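Local coordinates for protein chlamydomonas reinhardtii THB1 (Chlamydomonas reinhardtii, PDB 6CII) that binds a heme group in a 2-on-2 globin fold and, as in other truncated hemoglobins, probably binds oxygen at the heme iron, at residues A18-E21 with K22-V26; A42-M46 with K47-R51; A119-R122 with P123-G127. One frame throughout, in Å; residues are numbered along the deposited sequence.

Interaction 1. Residues A18-E21 with K22-V26; sequences AAVE and KAVDV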
loop_
_atom_site.group_PDB
_atom_site.type_symbol
_atom_site.label_atom_id
_atom_site.label_comp_id
_atom_site.label_asym_id
_atom_site.label_seq_id
_atom_site.Cartn_x
_atom_site.Cartn_y
_atom_site.Cartn_z
ATOM N N ALA A 18 -1.534 10.232 -10.909
ATOM C CA ALA A 18 -0.782 11.248 -10.169
ATOM C C ALA A 18 -0.998 11.108 -8.666
ATOM O O ALA A 18 -0.049 11.229 -7.880
ATOM C CB ALA A 18 -1.195 12.643 -10.616
ATOM N N ALA A 19 -2.244 10.868 -8.259
ATOM C CA ALA A 19 -2.582 10.747 -6.838
ATOM C C ALA A 19 -1.943 9.505 -6.217
ATOM O O ALA A 19 -1.382 9.567 -5.109
ATOM C CB ALA A 19 -4.104 10.703 -6.660
ATOM N N VAL A 20 -2.051 8.347 -6.894
ATOM C CA VAL A 20 -1.491 7.132 -6.315
ATOM C C VAL A 20 0.032 7.214 -6.258
ATOM O O VAL A 20 0.646 6.844 -5.254
ATOM C CB VAL A 20 -1.963 5.878 -7.077
ATOM C CG1 VAL A 20 -1.274 4.612 -6.514
ATOM C CG2 VAL A 20 -3.476 5.750 -6.949
ATOM N N GLU A 21 0.666 7.716 -7.321
ATOM C CA GLU A 21 2.118 7.812 -7.297
ATOM C C GLU A 21 2.596 8.734 -6.180
ATOM O O GLU A 21 3.544 8.391 -5.465
ATOM C CB GLU A 21 2.637 8.258 -8.659
ATOM C CG GLU A 21 2.354 7.197 -9.733
ATOM C CD GLU A 21 3.203 7.341 -10.978
ATOM O OE1 GLU A 21 3.601 8.478 -11.306
ATOM O OE2 GLU A 21 3.464 6.308 -11.629
ATOM N N LYS A 22 1.944 9.889 -5.997
ATOM C CA LYS A 22 2.309 10.783 -4.905
ATOM C C LYS A 22 2.091 10.108 -3.555
ATOM O O LYS A 22 2.950 10.188 -2.667
ATOM C CB LYS A 22 1.501 12.085 -4.998
ATOM C CG LYS A 22 1.757 13.081 -3.863
ATOM C CD LYS A 22 3.170 13.602 -3.901
ATOM C CE LYS A 22 3.303 14.851 -3.016
ATOM N NZ LYS A 22 4.711 15.320 -3.031
ATOM N N ALA A 23 0.956 9.426 -3.387
ATOM C CA ALA A 23 0.689 8.797 -2.097
ATOM C C ALA A 23 1.744 7.750 -1.782
ATOM O O ALA A 23 2.253 7.701 -0.663
ATOM C CB ALA A 23 -0.709 8.174 -2.084
ATOM N N VAL A 24 2.109 6.927 -2.767
ATOM C CA VAL A 24 3.128 5.908 -2.527
ATOM C C VAL A 24 4.476 6.556 -2.209
ATOM O O VAL A 24 5.223 6.073 -1.352
ATOM C CB VAL A 24 3.218 4.944 -3.727
ATOM C CG1 VAL A 24 4.452 4.057 -3.587
ATOM C CG2 VAL A 24 1.974 4.068 -3.770
ATOM N N ASP A 25 4.808 7.663 -2.882
ATOM C CA ASP A 25 6.076 8.321 -2.603
ATOM C C ASP A 25 6.129 8.814 -1.152
ATOM O O ASP A 25 7.122 8.585 -0.446
ATOM C CB ASP A 25 6.269 9.457 -3.607
ATOM C CG ASP A 25 7.678 9.967 -3.655
ATOM O OD1 ASP A 25 8.625 9.170 -3.516
ATOM O OD2 ASP A 25 7.842 11.185 -3.854
ATOM N N VAL A 26 5.062 9.481 -0.694
ATOM C CA VAL A 26 5.018 10.015 0.676
ATOM C C VAL A 26 5.018 8.877 1.686
ATOM O O VAL A 26 5.722 8.907 2.697
ATOM C CB VAL A 26 3.774 10.908 0.874
ATOM C CG1 VAL A 26 3.623 11.270 2.384
ATOM C CG2 VAL A 26 3.863 12.163 0.019
#

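Interaction 2. Residues A42-M46 with K47-R51; sequences ANVDM and KKQRR. With HEM (protoporphyrin IX containing Fe), chain B.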
loop_
_atom_site.group_PDB
_atom_site.type_symbol
_atom_site.label_atom_id
_atom_site.label_comp_id
_atom_site.label_asym_id
_atom_site.label_seq_id
_atom_site.Cartn_x
_atom_site.Cartn_y
_atom_site.Cartn_z
ATOM N N ALA A 42 15.604 -1.579 4.686
ATOM C CA ALA A 42 16.925 -0.946 4.669
ATOM C C ALA A 42 17.801 -1.441 3.526
ATOM O O ALA A 42 18.704 -0.720 3.103
ATOM C CB ALA A 42 17.637 -1.175 6.007
ATOM N N ASN A 43 17.588 -2.653 3.029
ATOM C CA ASN A 43 18.357 -3.119 1.875
ATOM C C ASN A 43 17.469 -3.345 0.659
ATOM O O ASN A 43 17.885 -4.031 -0.274
ATOM C CB ASN A 43 19.152 -4.394 2.192
ATOM C CG ASN A 43 20.451 -4.529 1.333
ATOM O OD1 ASN A 43 21.034 -3.529 0.877
ATOM N ND2 ASN A 43 20.896 -5.777 1.111
ATOM N N VAL A 44 16.262 -2.765 0.635
ATOM C CA VAL A 44 15.331 -2.913 -0.489
ATOM C C VAL A 44 15.574 -1.790 -1.497
ATOM O O VAL A 44 15.783 -0.644 -1.121
ATOM C CB VAL A 44 13.879 -2.901 0.025
ATOM C CG1 VAL A 44 12.877 -2.830 -1.110
ATOM C CG2 VAL A 44 13.609 -4.149 0.855
ATOM N N ASP A 45 15.536 -2.126 -2.788
ATOM C CA ASP A 45 15.597 -1.093 -3.819
ATOM C C ASP A 45 14.284 -0.321 -3.772
ATOM O O ASP A 45 13.240 -0.817 -4.206
ATOM C CB ASP A 45 15.826 -1.725 -5.185
ATOM C CG ASP A 45 16.018 -0.692 -6.279
ATOM O OD1 ASP A 45 15.341 0.353 -6.223
ATOM O OD2 ASP A 45 16.848 -0.935 -7.188
ATOM N N MET A 46 14.313 0.872 -3.196
ATOM C CA MET A 46 13.059 1.565 -2.950
ATOM C C MET A 46 12.485 2.189 -4.213
ATOM O O MET A 46 11.294 2.518 -4.226
ATOM C CB MET A 46 13.253 2.629 -1.868
ATOM C CG MET A 46 13.556 2.056 -0.470
ATOM S SD MET A 46 12.353 0.858 0.080
ATOM C CE MET A 46 10.932 1.925 0.299
ATOM N N LYS A 47 13.291 2.362 -5.265
ATOM C CA LYS A 47 12.730 2.804 -6.542
ATOM C C LYS A 47 11.858 1.704 -7.127
ATOM O O LYS A 47 10.718 1.949 -7.534
ATOM C CB LYS A 47 13.859 3.187 -7.499
ATOM C CG LYS A 47 13.410 3.661 -8.866
ATOM C CD LYS A 47 14.622 4.197 -9.613
ATOM C CE LYS A 47 14.282 4.742 -10.981
ATOM N NZ LYS A 47 15.492 5.385 -11.597
ATOM N N LYS A 48 12.366 0.479 -7.130
ATOM C CA LYS A 48 11.587 -0.638 -7.635
ATOM C C LYS A 48 10.393 -0.918 -6.733
ATOM O O LYS A 48 9.306 -1.248 -7.221
ATOM C CB LYS A 48 12.478 -1.869 -7.767
ATOM C CG LYS A 48 13.661 -1.704 -8.747
ATOM C CD LYS A 48 14.462 -3.023 -8.826
ATOM C CE LYS A 48 15.621 -2.912 -9.779
ATOM N NZ LYS A 48 16.261 -4.242 -9.941
ATOM N N GLN A 49 10.574 -0.779 -5.418
ATOM C CA GLN A 49 9.483 -1.068 -4.489
ATOM C C GLN A 49 8.343 -0.072 -4.651
ATOM O O GLN A 49 7.172 -0.452 -4.585
ATOM C CB GLN A 49 9.993 -1.066 -3.053
ATOM C CG GLN A 49 8.871 -1.340 -2.033
ATOM C CD GLN A 49 8.225 -2.712 -2.220
ATOM O OE1 GLN A 49 8.848 -3.659 -2.746
ATOM N NE2 GLN A 49 6.972 -2.832 -1.803
ATOM N N ARG A 50 8.667 1.206 -4.860
ATOM C CA ARG A 50 7.621 2.181 -5.150
ATOM C C ARG A 50 6.827 1.779 -6.381
ATOM O O ARG A 50 5.598 1.845 -6.382
ATOM C CB ARG A 50 8.211 3.577 -5.376
ATOM C CG ARG A 50 8.723 4.272 -4.123
ATOM C CD ARG A 50 9.467 5.616 -4.514
ATOM N NE ARG A 50 9.328 6.545 -3.408
ATOM C CZ ARG A 50 10.041 6.485 -2.293
ATOM N NH1 ARG A 50 10.997 5.561 -2.171
ATOM N NH2 ARG A 50 9.810 7.358 -1.308
ATOM N N ARG A 51 7.520 1.399 -7.453
ATOM C CA ARG A 51 6.806 0.992 -8.659
ATOM C C ARG A 51 5.899 -0.205 -8.380
ATOM O O ARG A 51 4.766 -0.258 -8.871
ATOM C CB ARG A 51 7.793 0.673 -9.791
ATOM C CG ARG A 51 7.138 -0.053 -10.954
ATOM C CD ARG A 51 8.084 -0.236 -12.132
ATOM N NE ARG A 51 8.393 1.041 -12.771
ATOM C CZ ARG A 51 7.586 1.661 -13.629
ATOM N NH1 ARG A 51 6.418 1.124 -13.947
ATOM N NH2 ARG A 51 7.946 2.819 -14.164
HETATM C CHA HEM B . 6.823 -6.174 -0.734
HETATM C CHB HEM B . 2.166 -4.680 -0.568
HETATM C CHC HEM B . 2.408 -4.661 4.360
HETATM C CHD HEM B . 7.314 -5.198 4.042
HETATM C C1A HEM B . 5.541 -5.802 -1.065
HETATM C C2A HEM B . 5.047 -5.712 -2.419
HETATM C C3A HEM B . 3.783 -5.295 -2.369
HETATM C C4A HEM B . 3.406 -5.085 -1.003
HETATM C CMA HEM B . 2.806 -5.035 -3.536
HETATM C CAA HEM B . 5.900 -6.078 -3.656
HETATM C CBA HEM B . 5.771 -7.594 -3.866
HETATM C CGA HEM B . 6.405 -7.983 -5.170
HETATM O O1A HEM B . 5.686 -7.948 -6.197
HETATM O O2A HEM B . 7.621 -8.300 -5.178
HETATM C C1B HEM B . 1.875 -4.534 0.779
HETATM C C2B HEM B . 0.621 -4.046 1.277
HETATM C C3B HEM B . 0.660 -4.026 2.610
HETATM C C4B HEM B . 1.963 -4.505 3.043
HETATM C CMB HEM B . -0.563 -3.632 0.379
HETATM C CAB HEM B . -0.529 -3.561 3.472
HETATM C CBB HEM B . -0.376 -3.076 4.699
HETATM C C1C HEM B . 3.753 -4.801 4.659
HETATM C C2C HEM B . 4.329 -4.822 5.992
HETATM C C3C HEM B . 5.663 -4.980 5.885
HETATM C C4C HEM B . 6.010 -5.034 4.485
HETATM C CMC HEM B . 3.464 -4.722 7.273
HETATM C CAC HEM B . 6.749 -5.052 6.995
HETATM C CBC HEM B . 6.695 -4.165 7.976
HETATM C C1D HEM B . 7.550 -5.457 2.696
HETATM C C2D HEM B . 8.870 -5.641 2.168
HETATM C C3D HEM B . 8.769 -5.917 0.849
HETATM C C4D HEM B . 7.373 -5.928 0.504
HETATM C CMD HEM B . 10.165 -5.514 3.004
HETATM C CAD HEM B . 9.946 -6.176 -0.109
HETATM C CBD HEM B . 10.464 -7.599 0.102
HETATM C CGD HEM B . 11.642 -7.846 -0.817
HETATM O O1D HEM B . 12.697 -8.319 -0.324
HETATM O O2D HEM B . 11.520 -7.577 -2.040
HETATM N NA HEM B . 4.499 -5.416 -0.238
HETATM N NB HEM B . 2.686 -4.796 1.892
HETATM N NC HEM B . 4.814 -4.971 3.757
HETATM N ND HEM B . 6.646 -5.633 1.646
HETATM FE FE HEM B . 4.672 -5.214 1.733
#

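Interaction 3. Residues A119-R122 with P123-G127; sequences ASAR and PLIFG. With HEM (protoporphyrin IX containing Fe), chain B.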
loop_
_atom_site.group_PDB
_atom_site.type_symbol
_atom_site.label_atom_id
_atom_site.label_comp_id
_atom_site.label_asym_id
_atom_site.label_seq_id
_atom_site.Cartn_x
_atom_site.Cartn_y
_atom_site.Cartn_z
ATOM N N ALA A 119 -7.402 -2.882 4.209
ATOM C CA ALA A 119 -7.682 -3.836 5.279
ATOM C C ALA A 119 -7.948 -5.226 4.718
ATOM O O ALA A 119 -7.596 -6.234 5.351
ATOM C CB ALA A 119 -8.867 -3.362 6.119
ATOM N N SER A 120 -8.573 -5.303 3.546
ATOM C CA SER A 120 -8.880 -6.603 2.966
ATOM C C SER A 120 -7.624 -7.358 2.565
ATOM O O SER A 120 -7.687 -8.583 2.400
ATOM C CB SER A 120 -9.810 -6.440 1.766
ATOM O OG SER A 120 -9.082 -6.194 0.574
ATOM N N ALA A 121 -6.484 -6.668 2.421
ATOM C CA ALA A 121 -5.218 -7.328 2.110
ATOM C C ALA A 121 -4.630 -8.067 3.293
ATOM O O ALA A 121 -3.709 -8.869 3.098
ATOM C CB ALA A 121 -4.174 -6.322 1.615
ATOM N N ARG A 122 -5.127 -7.830 4.497
ATOM C CA ARG A 122 -4.511 -8.473 5.655
ATOM C C ARG A 122 -4.542 -9.992 5.562
ATOM O O ARG A 122 -3.473 -10.608 5.709
ATOM C CB ARG A 122 -5.155 -7.961 6.945
ATOM C CG ARG A 122 -4.251 -8.115 8.140
ATOM C CD ARG A 122 -4.861 -7.482 9.389
ATOM N NE ARG A 122 -5.810 -8.398 9.995
ATOM C CZ ARG A 122 -6.354 -8.214 11.195
ATOM N NH1 ARG A 122 -6.032 -7.139 11.905
ATOM N NH2 ARG A 122 -7.223 -9.099 11.676
ATOM N N PRO A 123 -5.685 -10.660 5.325
ATOM C CA PRO A 123 -5.645 -12.134 5.257
ATOM C C PRO A 123 -4.791 -12.631 4.123
ATOM O O PRO A 123 -4.155 -13.684 4.250
ATOM C CB PRO A 123 -7.114 -12.534 5.044
ATOM C CG PRO A 123 -7.911 -11.318 5.271
ATOM C CD PRO A 123 -7.048 -10.135 5.125
ATOM N N LEU A 124 -4.778 -11.909 3.000
ATOM C CA LEU A 124 -3.923 -12.293 1.885
ATOM C C LEU A 124 -2.469 -12.263 2.301
ATOM O O LEU A 124 -1.716 -13.204 2.034
ATOM C CB LEU A 124 -4.150 -11.362 0.694
ATOM C CG LEU A 124 -5.610 -11.420 0.208
ATOM C CD1 LEU A 124 -5.838 -10.558 -1.027
ATOM C CD2 LEU A 124 -6.040 -12.870 -0.040
ATOM N N ILE A 125 -2.061 -11.188 2.973
ATOM C CA ILE A 125 -0.651 -11.026 3.321
ATOM C C ILE A 125 -0.212 -12.084 4.328
ATOM O O ILE A 125 0.872 -12.666 4.196
ATOM C CB ILE A 125 -0.391 -9.602 3.845
ATOM C CG1 ILE A 125 -0.294 -8.598 2.692
ATOM C CG2 ILE A 125 0.871 -9.571 4.683
ATOM C CD1 ILE A 125 -0.506 -7.188 3.147
ATOM N N PHE A 126 -1.030 -12.359 5.348
ATOM C CA PHE A 126 -0.623 -13.261 6.423
ATOM C C PHE A 126 -1.074 -14.691 6.195
ATOM O O PHE A 126 -0.906 -15.531 7.088
ATOM C CB PHE A 126 -1.145 -12.760 7.781
ATOM C CG PHE A 126 -0.451 -11.509 8.258
ATOM C CD1 PHE A 126 -1.013 -10.263 8.041
ATOM C CD2 PHE A 126 0.812 -11.578 8.830
ATOM C CE1 PHE A 126 -0.367 -9.120 8.452
ATOM C CE2 PHE A 126 1.465 -10.420 9.258
ATOM C CZ PHE A 126 0.878 -9.197 9.052
ATOM N N GLY A 127 -1.633 -14.988 5.024
ATOM C CA GLY A 127 -2.072 -16.344 4.744
ATOM C C GLY A 127 -3.077 -16.867 5.738
ATOM O O GLY A 127 -3.089 -18.070 6.031
HETATM C CHA HEM B . 6.823 -6.174 -0.734
HETATM C CHB HEM B . 2.166 -4.680 -0.568
HETATM C CHC HEM B . 2.408 -4.661 4.360
HETATM C CHD HEM B . 7.314 -5.198 4.042
HETATM C C1A HEM B . 5.541 -5.802 -1.065
HETATM C C2A HEM B . 5.047 -5.712 -2.419
HETATM C C3A HEM B . 3.783 -5.295 -2.369
HETATM C C4A HEM B . 3.406 -5.085 -1.003
HETATM C CMA HEM B . 2.806 -5.035 -3.536
HETATM C CAA HEM B . 5.900 -6.078 -3.656
HETATM C CBA HEM B . 5.771 -7.594 -3.866
HETATM C CGA HEM B . 6.405 -7.983 -5.170
HETATM O O1A HEM B . 5.686 -7.948 -6.197
HETATM O O2A HEM B . 7.621 -8.300 -5.178
HETATM C C1B HEM B . 1.875 -4.534 0.779
HETATM C C2B HEM B . 0.621 -4.046 1.277
HETATM C C3B HEM B . 0.660 -4.026 2.610
HETATM C C4B HEM B . 1.963 -4.505 3.043
HETATM C CMB HEM B . -0.563 -3.632 0.379
HETATM C CAB HEM B . -0.529 -3.561 3.472
HETATM C CBB HEM B . -0.376 -3.076 4.699
HETATM C C1C HEM B . 3.753 -4.801 4.659
HETATM C C2C HEM B . 4.329 -4.822 5.992
HETATM C C3C HEM B . 5.663 -4.980 5.885
HETATM C C4C HEM B . 6.010 -5.034 4.485
HETATM C CMC HEM B . 3.464 -4.722 7.273
HETATM C CAC HEM B . 6.749 -5.052 6.995
HETATM C CBC HEM B . 6.695 -4.165 7.976
HETATM C C1D HEM B . 7.550 -5.457 2.696
HETATM C C2D HEM B . 8.870 -5.641 2.168
HETATM C C3D HEM B . 8.769 -5.917 0.849
HETATM C C4D HEM B . 7.373 -5.928 0.504
HETATM C CMD HEM B . 10.165 -5.514 3.004
HETATM C CAD HEM B . 9.946 -6.176 -0.109
HETATM C CBD HEM B . 10.464 -7.599 0.102
HETATM C CGD HEM B . 11.642 -7.846 -0.817
HETATM O O1D HEM B . 12.697 -8.319 -0.324
HETATM O O2D HEM B . 11.520 -7.577 -2.040
HETATM N NA HEM B . 4.499 -5.416 -0.238
HETATM N NB HEM B . 2.686 -4.796 1.892
HETATM N NC HEM B . 4.814 -4.971 3.757
HETATM N ND HEM B . 6.646 -5.633 1.646
HETATM FE FE HEM B . 4.672 -5.214 1.733
#

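Interaction 1. Residues A18-E21 with K22-V26
A18, A19, V20 and E21 meet K22, A23, V24 and D25 as successive turns of one alpha-helix, the helix 16-33 of the globin fold. The contact is local and carried mainly by the backbone. Each of the four carbonyls accepts the N-H four residues further on. A18 O takes K22 N at 3.1 Å, and A19 O takes A23 N at 2.9 Å. The bond from V24 N to V20 O, also 2.9 Å, is nearly straight, with an N-H...O angle of 167°. E21 O takes D25 N at 3.0 Å. V20 and V24 touch one turn apart on the buried face, V20 CG1 4.3 Å from V24 CG2. In V24, CG1 is anti to the backbone N (chi1 169°). This leaves CG2 beside that nitrogen, 3.4 Å from V20 O. V20 rests on M57 of helix 46-60, and V24 rests on Q53 and V54. A23 is buried too, against T100 and L101 of helix 87-103. E21 and K22 lie on the exposed surface. In the conformer described, D25 OD1 forms a salt bridge with R50 NE of helix 46-60. Regular bonding from each residue to the fourth one on, with one apolar face and one polar face, is characteristic of an amphipathic helix; here the side chain of V24 comes within about 8 Å of the bound cyanide, close to the distal heme pocket.

Interaction 2. Residues A42-M46 with K47-R51
D45 caps the helix that follows it by offering one carboxylate oxygen to two backbone N-H groups, those of K47 and K48. The bond from K48 N to D45 OD1 is 3.1 Å long and straight, with an N-H...O angle of 169°. K48 N reaches that oxygen from above the carboxylate plane, 56° out of it. The bond from K47 N to D45 OD1 is weak, at 3.0 Å. The extended K48 chain runs across the same carboxylate, with CE 3.5 Å from D45 OD2. Its ammonium stays beyond salt-bridge range, but the two charges probably still attract. The cap leads into regular helix bonding: D45 O takes Q49 N at 2.9 Å and M46 O takes R50 N at 3.0 Å. M46 CB lies in the plane of the R50 guanidinium, 3.7 Å from NH1. R50 NE is paired with D25, and NH2 makes a weak, long ion pair with E29. V44 CG1 packs on Q49 CB at 3.9 Å. Beyond CB, Q49 has CG anti to its own N and bends at chi2 (62°), which carries the amide to the heme. There NE2 lies 3.4 Å from C1A of the heme and donates to Y28 OH, and the side chain touches the bound cyanide. With an alanine here the amide would be gone, which would probably cost Y28 OH this hydrogen bond and is likely to leave a gap beside the cyanide. The loop between helix 38-41 and helix 46-60 ends at this cap, and M46 packs on Y28 and V32 of helix 16-33.

Interaction 3. Residues A119-R122 with P123-G127
A121 and I125 form the tight side of this contact, one turn apart on helix 108-126 and both buried, I125 against the heme. A121 O accepts I125 N at 2.8 Å, and A121 CB lies 4.1 Å from I125 CD1. In I125, CG1 is anti to the carbonyl carbon (chi1 -79°), and CD1 at its end reaches C3B of the heme at 3.4 Å. R122 and F126 make the next pair. R122 O takes F126 N at 3.0 Å, and R122 CG touches CD1 of the F126 ring at 3.9 Å. The guanidinium does not stack on that ring; the two planes are 85° apart. The solvent side is looser. P123 has no N-H to give, and the helix kinks there. P123 CD sits 3.2 Å from S120 O, and just before the kink A119 O takes R122 N, three residues on, at 3.1 Å. L124 and P123 are exposed here. G127, with positive phi, follows in a Schellman motif, though its bond back to L124 O is weak. I125 lines the heme pocket next to H76, the axial ligand of the iron. The buried face meets two helices: I125 packs on L72 and H76 of helix 72-82 and on F90 of helix 87-103, and F126 stacks on H87.

Overall arrangement
The three contacts follow one another along the chain, and none nests in or crosses another. Each joins two adjacent segments of one continuous stretch, so none closes a long loop. Interaction 1 comes first, within helix 16-33. Interaction 2 marks the passage from the loop after helix 38-41 into helix 46-60. These two touch: the D25–R50 salt bridge and packing of V24 CG1 on R50 O join the two helices. Interaction 3 lies in helix 108-126, on the opposite side of the chain's centre from interaction 1, with nearest atoms about 13 Å apart. Interactions 2 and 3 do not touch, but both reach the heme: through Q49, beside the cyanide, and I125, near H76.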